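Prolyl-tRNA synthetase (PDB 3IAL) probably catalyses the ATP-dependent attachment of L-proline to tRNA(Pro), and is captured here with the prolyl-adenylate intermediate bound. Local coordinates at residues C280-H285 and L291-L296; R383-D388 and K425-E430; A35-R40 and F55-A60; R63-E68 and D195-D200; F15-T18 and D22-A25. One frame throughout, in Å; residues are numbered along the deposited sequence.

Interaction 1. Residues C280-H285 and L291-L296; sequences CALSIH and LVLPPL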
# COMPACT_ATOMS: atom_id res chain seq x y z
N CYS B 280 9.49 -0.45 17.73
CA CYS B 280 9.19 -1.12 19.01
C CYS B 280 9.36 -2.64 18.93
O CYS B 280 10.09 -3.23 19.72
CB CYS B 280 7.78 -0.80 19.48
SG CYS B 280 7.55 0.88 20.10
N ALA B 281 8.68 -3.26 17.97
CA ALA B 281 8.73 -4.71 17.77
C ALA B 281 10.15 -5.23 17.59
O ALA B 281 10.51 -6.26 18.14
CB ALA B 281 7.88 -5.10 16.59
N LEU B 282 10.95 -4.51 16.80
CA LEU B 282 12.32 -4.95 16.54
C LEU B 282 13.18 -4.79 17.79
O LEU B 282 13.97 -5.67 18.13
CB LEU B 282 12.94 -4.19 15.37
CG LEU B 282 12.26 -4.31 14.00
CD1 LEU B 282 13.09 -3.56 12.98
CD2 LEU B 282 12.03 -5.75 13.54
N SER B 283 12.99 -3.66 18.47
CA SER B 283 13.87 -3.26 19.56
C SER B 283 13.65 -4.10 20.81
O SER B 283 14.61 -4.49 21.49
CB SER B 283 13.67 -1.78 19.88
OG SER B 283 14.11 -0.95 18.80
N ILE B 284 12.38 -4.36 21.11
CA ILE B 284 12.00 -5.05 22.32
C ILE B 284 12.33 -6.54 22.26
O ILE B 284 12.80 -7.12 23.25
CB ILE B 284 10.50 -4.87 22.62
CG1 ILE B 284 10.23 -3.39 22.95
CG2 ILE B 284 10.08 -5.77 23.77
CD1 ILE B 284 8.76 -3.04 23.12
N HIS B 285 12.11 -7.16 21.10
CA HIS B 285 12.36 -8.59 20.93
C HIS B 285 13.80 -8.92 20.57
O HIS B 285 14.22 -10.05 20.75
CB HIS B 285 11.43 -9.15 19.85
CG HIS B 285 9.98 -8.98 20.18
ND1 HIS B 285 9.44 -9.40 21.38
CD2 HIS B 285 8.95 -8.45 19.47
CE1 HIS B 285 8.15 -9.13 21.39
NE2 HIS B 285 7.83 -8.55 20.25
N LEU B 291 18.06 -9.64 15.16
CA LEU B 291 16.61 -9.55 15.17
C LEU B 291 15.97 -10.86 15.64
O LEU B 291 16.55 -11.93 15.49
CB LEU B 291 16.07 -9.21 13.77
CG LEU B 291 16.55 -7.91 13.12
CD1 LEU B 291 16.00 -7.78 11.72
CD2 LEU B 291 16.17 -6.70 13.96
N VAL B 292 14.78 -10.72 16.19
CA VAL B 292 13.91 -11.83 16.58
C VAL B 292 12.50 -11.37 16.18
O VAL B 292 11.87 -10.62 16.91
CB VAL B 292 14.00 -12.07 18.10
CG1 VAL B 292 12.96 -13.09 18.56
CG2 VAL B 292 15.43 -12.50 18.51
N LEU B 293 12.01 -11.82 15.03
CA LEU B 293 10.81 -11.26 14.42
C LEU B 293 9.53 -12.02 14.78
O LEU B 293 9.48 -13.24 14.62
CB LEU B 293 10.95 -11.24 12.89
CG LEU B 293 12.15 -10.48 12.33
CD1 LEU B 293 12.25 -10.70 10.82
CD2 LEU B 293 12.04 -8.99 12.66
N PRO B 294 8.50 -11.30 15.25
CA PRO B 294 7.18 -11.91 15.29
C PRO B 294 6.75 -12.36 13.89
O PRO B 294 7.16 -11.74 12.90
CB PRO B 294 6.29 -10.77 15.78
CG PRO B 294 7.21 -9.84 16.49
CD PRO B 294 8.50 -9.92 15.75
N PRO B 295 5.96 -13.45 13.79
CA PRO B 295 5.55 -14.01 12.50
C PRO B 295 4.95 -13.00 11.51
O PRO B 295 5.26 -13.06 10.32
CB PRO B 295 4.51 -15.07 12.88
CG PRO B 295 4.95 -15.55 14.21
CD PRO B 295 5.59 -14.35 14.90
N LEU B 296 4.10 -12.09 12.01
CA LEU B 296 3.46 -11.07 11.17
C LEU B 296 4.46 -10.38 10.24
O LEU B 296 4.18 -10.18 9.06
CB LEU B 296 2.77 -10.01 12.03
CG LEU B 296 2.13 -8.85 11.26
CD1 LEU B 296 0.90 -9.35 10.49
CD2 LEU B 296 1.76 -7.67 12.17
O HOH W 1 13.69 -8.03 16.74
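Leu282 and His285, on the last turn of helix 276-285, face a loop that returns alongside, with the CA of His285 5.6 Å from that of Val292 and the CA of Leu282 6.4 Å from that of Leu291. No direct hydrogen bond joins the two segments. A water links the backbones instead. It donates to Leu282 O at 2.8 Å and accepts from Val292 N at 3.0 Å. Leu282 and Leu293 run side by side in the same sense. Their CD2 methyls press together at 3.4 Å, tighter than normal van der Waals contact. Leu291 CD2 reaches the same Leu282 methyl more loosely, at 4.3 Å. At the helix end, the CG of His285 lies anti to its carbonyl carbon (chi1 -60°). This brings the imidazole to the Pro294 ring, where CD2 of His285 lies 3.7 Å from CG of Pro294. His285 NE2 is bonded to Leu202 O, so the ring is anchored at its far end. Val292 sits against the carbonyl of His285, its CB 3.3 Å from His285 O. Strand 263-274 and helix 276-285 are consistent with motif 3 of class II synthetases, and the loop leads from this catalytic core to the anticodon-binding domain.

Interaction 2. Residues R383-D388 and K425-E430; sequences RDVGKD and KARLKE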
# COMPACT_ATOMS: atom_id res chain seq x y z
N ARG B 383 13.85 -19.22 16.99
CA ARG B 383 14.87 -18.17 17.04
C ARG B 383 15.17 -17.65 18.45
O ARG B 383 16.31 -17.32 18.75
CB ARG B 383 14.44 -17.00 16.13
CG ARG B 383 15.32 -15.77 16.18
CD ARG B 383 16.77 -16.06 15.80
NE ARG B 383 17.56 -14.84 15.88
CZ ARG B 383 18.11 -14.35 16.99
NH1 ARG B 383 17.98 -14.96 18.16
NH2 ARG B 383 18.80 -13.21 16.91
N ASP B 384 14.15 -17.56 19.30
CA ASP B 384 14.32 -16.92 20.61
C ASP B 384 15.07 -17.77 21.64
O ASP B 384 15.71 -17.22 22.53
CB ASP B 384 12.97 -16.50 21.19
CG ASP B 384 12.06 -17.69 21.48
OD1 ASP B 384 12.10 -18.67 20.70
OD2 ASP B 384 11.31 -17.63 22.48
N VAL B 385 14.97 -19.09 21.52
CA VAL B 385 15.63 -20.01 22.46
C VAL B 385 16.87 -20.68 21.87
O VAL B 385 17.80 -21.04 22.59
CB VAL B 385 14.67 -21.13 22.96
CG1 VAL B 385 13.64 -20.55 23.93
CG2 VAL B 385 13.98 -21.83 21.79
N GLY B 386 16.86 -20.86 20.55
CA GLY B 386 18.04 -21.29 19.82
C GLY B 386 18.37 -22.77 19.88
O GLY B 386 17.52 -23.61 20.23
N LYS B 387 19.62 -23.08 19.53
CA LYS B 387 20.12 -24.45 19.37
C LYS B 387 19.94 -25.30 20.62
O LYS B 387 19.65 -26.50 20.53
CB LYS B 387 21.61 -24.40 18.99
CG LYS B 387 22.06 -25.48 18.00
CD LYS B 387 23.57 -25.76 18.09
CE LYS B 387 24.43 -24.52 17.80
NZ LYS B 387 24.27 -23.99 16.41
N ASP B 388 20.12 -24.69 21.80
CA ASP B 388 20.12 -25.42 23.07
C ASP B 388 18.79 -26.13 23.34
O ASP B 388 18.77 -27.16 24.01
CB ASP B 388 20.47 -24.49 24.25
CG ASP B 388 21.89 -23.96 24.17
OD1 ASP B 388 22.70 -24.49 23.38
OD2 ASP B 388 22.22 -23.00 24.91
N LYS B 425 5.50 -16.95 19.44
CA LYS B 425 4.79 -15.70 19.72
C LYS B 425 4.50 -15.53 21.20
O LYS B 425 4.74 -14.47 21.77
CB LYS B 425 3.45 -15.67 18.98
CG LYS B 425 3.52 -15.14 17.56
CD LYS B 425 2.15 -15.17 16.90
CE LYS B 425 1.19 -14.14 17.48
NZ LYS B 425 -0.05 -14.05 16.66
N ALA B 426 3.95 -16.59 21.81
CA ALA B 426 3.56 -16.55 23.22
C ALA B 426 4.77 -16.37 24.16
O ALA B 426 4.64 -15.67 25.17
CB ALA B 426 2.76 -17.81 23.60
N ARG B 427 5.92 -16.95 23.82
CA ARG B 427 7.15 -16.69 24.58
C ARG B 427 7.65 -15.25 24.40
O ARG B 427 8.05 -14.60 25.37
CB ARG B 427 8.28 -17.67 24.22
CG ARG B 427 8.01 -19.11 24.65
CD ARG B 427 9.22 -20.02 24.41
NE ARG B 427 9.70 -20.01 23.03
CZ ARG B 427 9.29 -20.83 22.06
NH1 ARG B 427 8.35 -21.75 22.28
NH2 ARG B 427 9.81 -20.72 20.85
N LEU B 428 7.62 -14.73 23.17
CA LEU B 428 8.01 -13.34 22.92
C LEU B 428 7.11 -12.38 23.72
O LEU B 428 7.59 -11.43 24.35
CB LEU B 428 7.92 -12.99 21.43
CG LEU B 428 8.88 -13.66 20.44
CD1 LEU B 428 8.66 -13.06 19.04
CD2 LEU B 428 10.35 -13.54 20.84
N LYS B 429 5.80 -12.65 23.69
CA LYS B 429 4.79 -11.83 24.36
C LYS B 429 5.00 -11.79 25.87
O LYS B 429 5.02 -10.71 26.47
CB LYS B 429 3.40 -12.42 24.07
CG LYS B 429 2.23 -11.48 24.24
CD LYS B 429 0.95 -12.16 23.75
CE LYS B 429 -0.28 -11.34 24.04
NZ LYS B 429 -0.58 -11.26 25.50
N GLU B 430 5.16 -12.96 26.47
CA GLU B 430 5.39 -13.08 27.91
C GLU B 430 6.66 -12.32 28.33
O GLU B 430 6.68 -11.65 29.36
CB GLU B 430 5.49 -14.56 28.31
CG GLU B 430 5.61 -14.82 29.81
CD GLU B 430 4.41 -14.31 30.61
OE1 GLU B 430 3.27 -14.72 30.30
OE2 GLU B 430 4.61 -13.49 31.54
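Arg427 reaches from helix 416-438 to Asp384, in the loop between strands 377-382 and 391-394. Its CB already touches the acid, 3.5 Å from Asp384 OD2. The chain then runs out extended through CG and bends at chi3 (-56°). Arg427 CD stays beside the same oxygen, 3.7 Å from Asp384 OD2. The bend turns the flank of the guanidinium to the carboxylate. Arg427 NE donates to Asp384 OD2 at 2.9 Å in a nearly straight bond of 162°. CZ faces the middle of the carboxylate without bonding to it. Arg427 NH2 donates to Asp384 OD1 at 3.1 Å, again nearly straight at 168°. Each oxygen uses its syn lone pair, and the two flat groups are close to coplanar. Two bonds on separate oxygens therefore fix the rotation of both groups. The remaining nitrogen, NH1, lies near Arg391 NH2, a like charge that the carboxylate probably offsets in part. Val385 adds a methyl near the guanidinium, its CG1 4.1 Å from Arg427 NE. On the apolar side of the acid, Asp384 CB meets Leu428 CD2 at 4.0 Å. Leu428 also meets Val292, and Asp384 touches Tyr424, one helical turn before Leu428. This is a bidentate, side-on Arg-Asp salt bridge. It ties a loop within the anticodon-binding family region to helix 416-438.

Interaction 3. Residues A35-R40 and F55-A60; sequences AELVDR and FFMENA
Leu37 and Met57 carry the tight part of this contact, with Leu37 CD2 resting 3.7 Å from Met57 CE. They meet nearly perpendicular to one another. Met57 is extended beyond CG, with CE anti to CB (chi3 -171°). Its terminal methyl is thereby carried across to the leucine. Both residues are buried, and the meeting is wholly apolar. The backbones stand farther apart. Leu37 O and Phe55 N are 4.5 Å from each other, and no hydrogen bond spans the segments. The ring of Phe55 turns away from residues 35-40 and packs on Leu78 of the second subunit. On the solvent side lie Glu36 and Arg40. Glu36 has positive phi and follows helix 24-34, which ends in a Schellman motif. The chain then swings inward to Leu37 and enters strand 38-39. Asp39 on that strand bonds to Trp134 of the second subunit, so the surroundings reach the dimer interface. Within the chain, Met32 of helix 24-34 packs on Leu37, and Leu282 of helix 276-285 touches both Leu37 and Met57. Strand 38-39 pairs antiparallel with strand 49-50, which leads directly into helix 52-71, the helix that bears Met57.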
# COMPACT_ATOMS: atom_id res chain seq x y z
N ALA B 35 21.20 -5.96 9.21
CA ALA B 35 20.05 -6.71 8.69
C ALA B 35 19.48 -6.10 7.39
O ALA B 35 18.52 -6.61 6.83
CB ALA B 35 18.97 -6.84 9.77
N GLU B 36 20.10 -5.01 6.92
CA GLU B 36 19.72 -4.32 5.69
C GLU B 36 18.25 -3.90 5.69
O GLU B 36 17.50 -4.15 4.75
CB GLU B 36 20.11 -5.16 4.46
CG GLU B 36 21.59 -5.56 4.51
CD GLU B 36 22.15 -6.04 3.19
OE1 GLU B 36 21.43 -6.72 2.44
OE2 GLU B 36 23.34 -5.76 2.92
N LEU B 37 17.85 -3.24 6.78
CA LEU B 37 16.47 -2.82 6.97
C LEU B 37 16.22 -1.47 6.30
O LEU B 37 15.22 -1.27 5.62
CB LEU B 37 16.15 -2.71 8.46
CG LEU B 37 16.26 -3.99 9.28
CD1 LEU B 37 15.75 -3.77 10.71
CD2 LEU B 37 15.51 -5.12 8.60
N VAL B 38 17.15 -0.54 6.53
CA VAL B 38 17.09 0.80 6.00
C VAL B 38 18.47 1.21 5.49
O VAL B 38 19.48 0.55 5.79
CB VAL B 38 16.66 1.82 7.07
CG1 VAL B 38 15.27 1.50 7.60
CG2 VAL B 38 17.67 1.86 8.20
N ASP B 39 18.51 2.27 4.71
CA ASP B 39 19.76 2.88 4.34
C ASP B 39 19.70 4.39 4.60
O ASP B 39 18.95 5.11 3.94
CB ASP B 39 20.11 2.58 2.89
CG ASP B 39 21.59 2.73 2.62
OD1 ASP B 39 22.18 3.67 3.20
OD2 ASP B 39 22.15 1.93 1.85
N ARG B 40 20.52 4.84 5.56
CA ARG B 40 20.58 6.24 6.00
C ARG B 40 21.44 7.11 5.09
O ARG B 40 21.48 8.32 5.26
CB ARG B 40 21.16 6.34 7.42
CG ARG B 40 20.45 5.52 8.48
CD ARG B 40 21.17 5.59 9.82
NE ARG B 40 20.92 6.84 10.53
CZ ARG B 40 21.36 7.11 11.77
NH1 ARG B 40 22.09 6.22 12.44
NH2 ARG B 40 21.07 8.27 12.33
N PHE B 55 11.26 -3.06 4.46
CA PHE B 55 9.96 -2.59 3.97
C PHE B 55 8.86 -3.66 4.07
O PHE B 55 7.70 -3.32 4.28
CB PHE B 55 9.99 -2.08 2.53
CG PHE B 55 8.72 -1.36 2.14
CD1 PHE B 55 8.41 -0.14 2.71
CD2 PHE B 55 7.80 -1.95 1.28
CE1 PHE B 55 7.22 0.52 2.40
CE2 PHE B 55 6.61 -1.29 0.96
CZ PHE B 55 6.32 -0.06 1.51
N PHE B 56 9.22 -4.93 3.92
CA PHE B 56 8.24 -6.00 4.08
C PHE B 56 7.55 -5.95 5.45
O PHE B 56 6.36 -6.20 5.56
CB PHE B 56 8.87 -7.39 3.88
CG PHE B 56 7.91 -8.50 4.13
CD1 PHE B 56 7.23 -9.08 3.07
CD2 PHE B 56 7.60 -8.90 5.42
CE1 PHE B 56 6.29 -10.07 3.30
CE2 PHE B 56 6.67 -9.90 5.65
CZ PHE B 56 6.01 -10.48 4.58
N MET B 57 8.32 -5.62 6.49
CA MET B 57 7.80 -5.55 7.86
C MET B 57 6.83 -4.38 8.03
O MET B 57 5.76 -4.53 8.61
CB MET B 57 8.95 -5.38 8.85
CG MET B 57 10.04 -6.47 8.77
SD MET B 57 11.51 -6.05 9.73
CE MET B 57 12.66 -7.35 9.20
N GLU B 58 7.21 -3.22 7.50
CA GLU B 58 6.41 -2.00 7.57
C GLU B 58 5.10 -2.18 6.82
O GLU B 58 4.03 -1.83 7.32
CB GLU B 58 7.18 -0.82 6.95
CG GLU B 58 6.39 0.49 6.89
CD GLU B 58 6.12 1.10 8.26
OE1 GLU B 58 6.70 0.64 9.27
OE2 GLU B 58 5.33 2.07 8.31
N ASN B 59 5.21 -2.73 5.62
CA ASN B 59 4.04 -2.98 4.79
C ASN B 59 3.09 -3.96 5.46
O ASN B 59 1.88 -3.79 5.40
CB ASN B 59 4.47 -3.51 3.43
CG ASN B 59 3.35 -3.48 2.42
OD1 ASN B 59 3.01 -4.50 1.83
ND2 ASN B 59 2.77 -2.30 2.21
N ALA B 60 3.65 -4.98 6.12
CA ALA B 60 2.84 -5.97 6.82
C ALA B 60 2.08 -5.34 7.98
O ALA B 60 0.91 -5.65 8.20
CB ALA B 60 3.70 -7.12 7.31

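Interaction 4. Residues R63-E68 and D195-D200; sequences RLCEEE and DTIFSD
Leu64, Cys65 and Ile197 form the apolar part of a contact between helices 52-71 and 180-201. Leu64 and Ile197 overlap alongside one another while pointing opposite ways. CD2 of Leu64 lies 3.9 Å from CG1 of Ile197. The CG of Leu64 stands opposite its backbone N (chi1 177°), which carries the methyl to the other helix. Ile197 CD1 reaches farther, to 3.9 Å from Cys65 CB and 4.1 Å from Cys65 SG. The polar part is mediated by water. One water donates to Glu68 OE1 at 2.7 Å and is also hydrogen-bonded to Thr196 OG1. Thr196 CG2 flanks the carboxylate, 4.1 Å from Glu68 OE1. The acid has a second partner, since OE2 forms a salt bridge with Lys71, and Thr196 OG1 is bonded to Lys192 O. Nearby, Arg63 and Glu66 pair reciprocally with Glu66 and Arg63 of the second subunit. In the backbone, Asp195 O accepts from the N atoms of both Ser199 and Asp200, the mark of a wider pi-type turn at 196-200. The segment axes approach to 10.3 Å at 136°, nearer antiparallel than parallel. Leu296 lies on Leu64, and Ile273 of strand 263-274 packs on both Cys65 and Ile197.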
# COMPACT_ATOMS: atom_id res chain seq x y z
N ARG B 63 -0.62 -3.02 6.35
CA ARG B 63 -1.67 -3.86 5.75
C ARG B 63 -2.60 -4.41 6.83
O ARG B 63 -3.81 -4.46 6.62
CB ARG B 63 -1.06 -5.03 4.96
CG ARG B 63 -0.50 -4.67 3.60
CD ARG B 63 -0.96 -5.68 2.53
NE ARG B 63 -0.34 -5.45 1.22
CZ ARG B 63 0.69 -6.15 0.73
NH1 ARG B 63 1.25 -7.14 1.41
NH2 ARG B 63 1.16 -5.84 -0.48
N LEU B 64 -2.04 -4.85 7.96
CA LEU B 64 -2.86 -5.34 9.07
C LEU B 64 -3.76 -4.24 9.60
O LEU B 64 -4.95 -4.46 9.84
CB LEU B 64 -2.00 -5.91 10.21
CG LEU B 64 -2.80 -6.38 11.43
CD1 LEU B 64 -3.75 -7.56 11.10
CD2 LEU B 64 -1.87 -6.74 12.59
N CYS B 65 -3.20 -3.05 9.80
CA CYS B 65 -4.00 -1.89 10.22
C CYS B 65 -5.15 -1.63 9.25
O CYS B 65 -6.30 -1.44 9.66
CB CYS B 65 -3.12 -0.64 10.33
SG CYS B 65 -3.98 0.71 11.13
N GLU B 66 -4.83 -1.63 7.97
CA GLU B 66 -5.82 -1.38 6.93
C GLU B 66 -6.94 -2.41 7.01
O GLU B 66 -8.13 -2.06 7.03
CB GLU B 66 -5.16 -1.40 5.55
CG GLU B 66 -4.25 -0.19 5.30
CD GLU B 66 -3.23 -0.41 4.18
OE1 GLU B 66 -3.23 -1.49 3.56
OE2 GLU B 66 -2.43 0.51 3.92
N GLU B 67 -6.55 -3.68 7.08
CA GLU B 67 -7.49 -4.81 7.20
C GLU B 67 -8.40 -4.71 8.42
O GLU B 67 -9.61 -4.97 8.32
CB GLU B 67 -6.71 -6.12 7.28
CG GLU B 67 -6.06 -6.57 5.98
CD GLU B 67 -5.09 -7.74 6.17
OE1 GLU B 67 -4.97 -8.26 7.31
OE2 GLU B 67 -4.43 -8.14 5.18
N GLU B 68 -7.83 -4.35 9.57
CA GLU B 68 -8.59 -4.23 10.83
C GLU B 68 -9.51 -3.01 10.83
O GLU B 68 -10.63 -3.06 11.35
CB GLU B 68 -7.64 -4.15 12.02
CG GLU B 68 -6.85 -5.42 12.29
CD GLU B 68 -7.74 -6.62 12.55
OE1 GLU B 68 -8.60 -6.54 13.45
OE2 GLU B 68 -7.60 -7.63 11.82
N ASP B 195 -4.37 -2.66 20.06
CA ASP B 195 -4.09 -3.87 20.85
C ASP B 195 -3.88 -5.10 19.97
O ASP B 195 -2.99 -5.89 20.21
CB ASP B 195 -5.21 -4.15 21.86
CG ASP B 195 -4.71 -4.89 23.08
OD1 ASP B 195 -3.92 -4.30 23.84
OD2 ASP B 195 -5.11 -6.05 23.29
N THR B 196 -4.69 -5.24 18.93
CA THR B 196 -4.49 -6.29 17.94
C THR B 196 -3.12 -6.21 17.27
O THR B 196 -2.44 -7.23 17.12
CB THR B 196 -5.56 -6.24 16.82
OG1 THR B 196 -6.86 -6.38 17.41
CG2 THR B 196 -5.33 -7.35 15.81
N ILE B 197 -2.73 -5.02 16.84
CA ILE B 197 -1.46 -4.87 16.13
C ILE B 197 -0.29 -5.06 17.08
O ILE B 197 0.59 -5.89 16.84
CB ILE B 197 -1.31 -3.48 15.47
CG1 ILE B 197 -2.37 -3.27 14.40
CG2 ILE B 197 0.08 -3.33 14.84
CD1 ILE B 197 -2.56 -1.79 14.02
N PHE B 198 -0.29 -4.29 18.16
CA PHE B 198 0.86 -4.21 19.07
C PHE B 198 1.05 -5.52 19.85
O PHE B 198 2.16 -6.05 19.93
CB PHE B 198 0.67 -3.08 20.08
CG PHE B 198 0.81 -1.67 19.52
CD1 PHE B 198 0.61 -1.38 18.18
CD2 PHE B 198 1.10 -0.62 20.39
CE1 PHE B 198 0.72 -0.06 17.70
CE2 PHE B 198 1.22 0.69 19.93
CZ PHE B 198 1.02 0.97 18.58
N SER B 199 -0.04 -6.01 20.45
CA SER B 199 0.02 -7.12 21.41
C SER B 199 -0.28 -8.50 20.80
O SER B 199 0.54 -9.41 20.90
CB SER B 199 -0.90 -6.85 22.60
OG SER B 199 -0.42 -5.75 23.36
N ASP B 200 -1.45 -8.66 20.18
CA ASP B 200 -1.81 -9.97 19.61
C ASP B 200 -0.84 -10.39 18.51
O ASP B 200 -0.49 -11.57 18.41
CB ASP B 200 -3.23 -9.96 19.03
CG ASP B 200 -4.31 -9.70 20.08
OD1 ASP B 200 -4.02 -9.64 21.29
OD2 ASP B 200 -5.48 -9.57 19.68
O HOH W 2 -8.52 -5.31 15.83

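Interaction 5. Residues F15-T18 and D22-A25; sequences FSLT and DTFA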
# COMPACT_ATOMS: atom_id res chain seq x y z
N PHE B 15 27.89 -8.93 13.48
CA PHE B 15 26.99 -8.44 14.54
C PHE B 15 26.94 -9.38 15.75
O PHE B 15 26.51 -10.53 15.65
CB PHE B 15 25.57 -8.24 14.00
CG PHE B 15 24.65 -7.51 14.95
CD1 PHE B 15 24.37 -6.17 14.77
CD2 PHE B 15 24.09 -8.17 16.04
CE1 PHE B 15 23.54 -5.49 15.65
CE2 PHE B 15 23.26 -7.50 16.93
CZ PHE B 15 22.98 -6.15 16.73
N SER B 16 27.36 -8.86 16.90
CA SER B 16 27.31 -9.61 18.14
C SER B 16 27.40 -8.64 19.32
O SER B 16 28.49 -8.26 19.75
CB SER B 16 28.45 -10.62 18.20
OG SER B 16 28.28 -11.48 19.31
N LEU B 17 26.24 -8.24 19.83
CA LEU B 17 26.15 -7.19 20.85
C LEU B 17 24.94 -7.42 21.74
O LEU B 17 23.81 -7.37 21.27
CB LEU B 17 26.04 -5.82 20.17
CG LEU B 17 26.05 -4.58 21.07
CD1 LEU B 17 27.28 -4.59 22.01
CD2 LEU B 17 26.02 -3.30 20.22
N THR B 18 25.18 -7.66 23.02
CA THR B 18 24.11 -7.89 23.98
C THR B 18 23.31 -6.60 24.09
O THR B 18 23.88 -5.52 24.14
CB THR B 18 24.66 -8.32 25.37
OG1 THR B 18 25.51 -9.46 25.21
CG2 THR B 18 23.53 -8.68 26.33
N ASP B 22 22.50 0.34 28.37
CA ASP B 22 23.71 1.06 27.97
C ASP B 22 24.04 0.92 26.47
O ASP B 22 24.60 1.85 25.88
CB ASP B 22 24.90 0.62 28.82
CG ASP B 22 24.81 1.09 30.27
OD1 ASP B 22 23.70 1.40 30.76
OD2 ASP B 22 25.86 1.16 30.93
N THR B 23 23.69 -0.22 25.87
CA THR B 23 24.10 -0.53 24.48
C THR B 23 23.02 -0.30 23.42
O THR B 23 23.33 -0.27 22.23
CB THR B 23 24.58 -2.01 24.33
OG1 THR B 23 23.48 -2.91 24.50
CG2 THR B 23 25.70 -2.35 25.33
N PHE B 24 21.76 -0.14 23.83
CA PHE B 24 20.65 -0.16 22.88
C PHE B 24 20.81 0.75 21.67
O PHE B 24 20.58 0.33 20.55
CB PHE B 24 19.30 0.15 23.52
CG PHE B 24 18.19 0.24 22.52
CD1 PHE B 24 17.77 -0.90 21.84
CD2 PHE B 24 17.62 1.45 22.18
CE1 PHE B 24 16.77 -0.83 20.87
CE2 PHE B 24 16.62 1.53 21.22
CZ PHE B 24 16.20 0.38 20.57
N ALA B 25 21.16 2.01 21.91
CA ALA B 25 21.35 3.01 20.85
C ALA B 25 22.32 2.53 19.77
O ALA B 25 22.05 2.66 18.58
CB ALA B 25 21.83 4.34 21.44
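Thr23 turns OG1 into the position between its own backbone N and carbonyl carbon (chi1 68°), which sets the hydroxyl facing the carbonyl of Thr18. Leu17 has CG on the far side from its N (chi1 -175°), and its CD1 leans to the same threonine. A side-chain-to-backbone hydrogen bond closes a short N-terminal turn leading into helix 24-34. Three residues separate the two segments, and the CA atoms of Thr18 and Thr23 are 7.4 Å apart. Thr23 OG1 does two jobs. It donates to Thr18 O, and it also accepts from Thr20 N within the turn. The hydroxyl thus ties the end of the turn to two backbone groups before it. Apolar contact is slight: Leu17 CD1 lies 4.3 Å from Thr23 CG2. The site is on the surface, and Thr18 and Thr23 both touch a crystal neighbour, so their conformations may be influenced by the lattice. On either side of the turn the chain is attached to the body of the protein. Phe15 stacks edge-to-face with Trp27, and the backbone of Leu17 bonds to Ser288. Phe24, near the start of the helix, is buried against Met230 and Pro231. The closing bond itself is short, 2.7 Å from Thr23 OG1 to Thr18 O; the hydroxyl lies in the carbonyl plane on a lone pair, with a C=O...O angle of 143°.

Overall arrangement
Interactions 1 and 3 are buried and meet around Leu282; interaction 3 is purely apolar, while interaction 1 adds a bridging water and a histidine. Interaction 4 is partly buried and mixes apolar packing with a water bridge. It shares helix 52-71 with interaction 3, and both approach the second subunit. Interaction 2 is also partly buried but rests on a salt bridge. It joins interaction 1 where Val292 packs on Leu428, and touches interaction 4 through Lys425 and Lys429. Interaction 5 is a surface turn with one hydrogen bond, yet Phe24 beside it reaches Ser283 of interaction 1. Interaction 1 is thus the hub, touching all four others, while interactions 4 and 5 lie farthest apart, their centres about 29 Å distant.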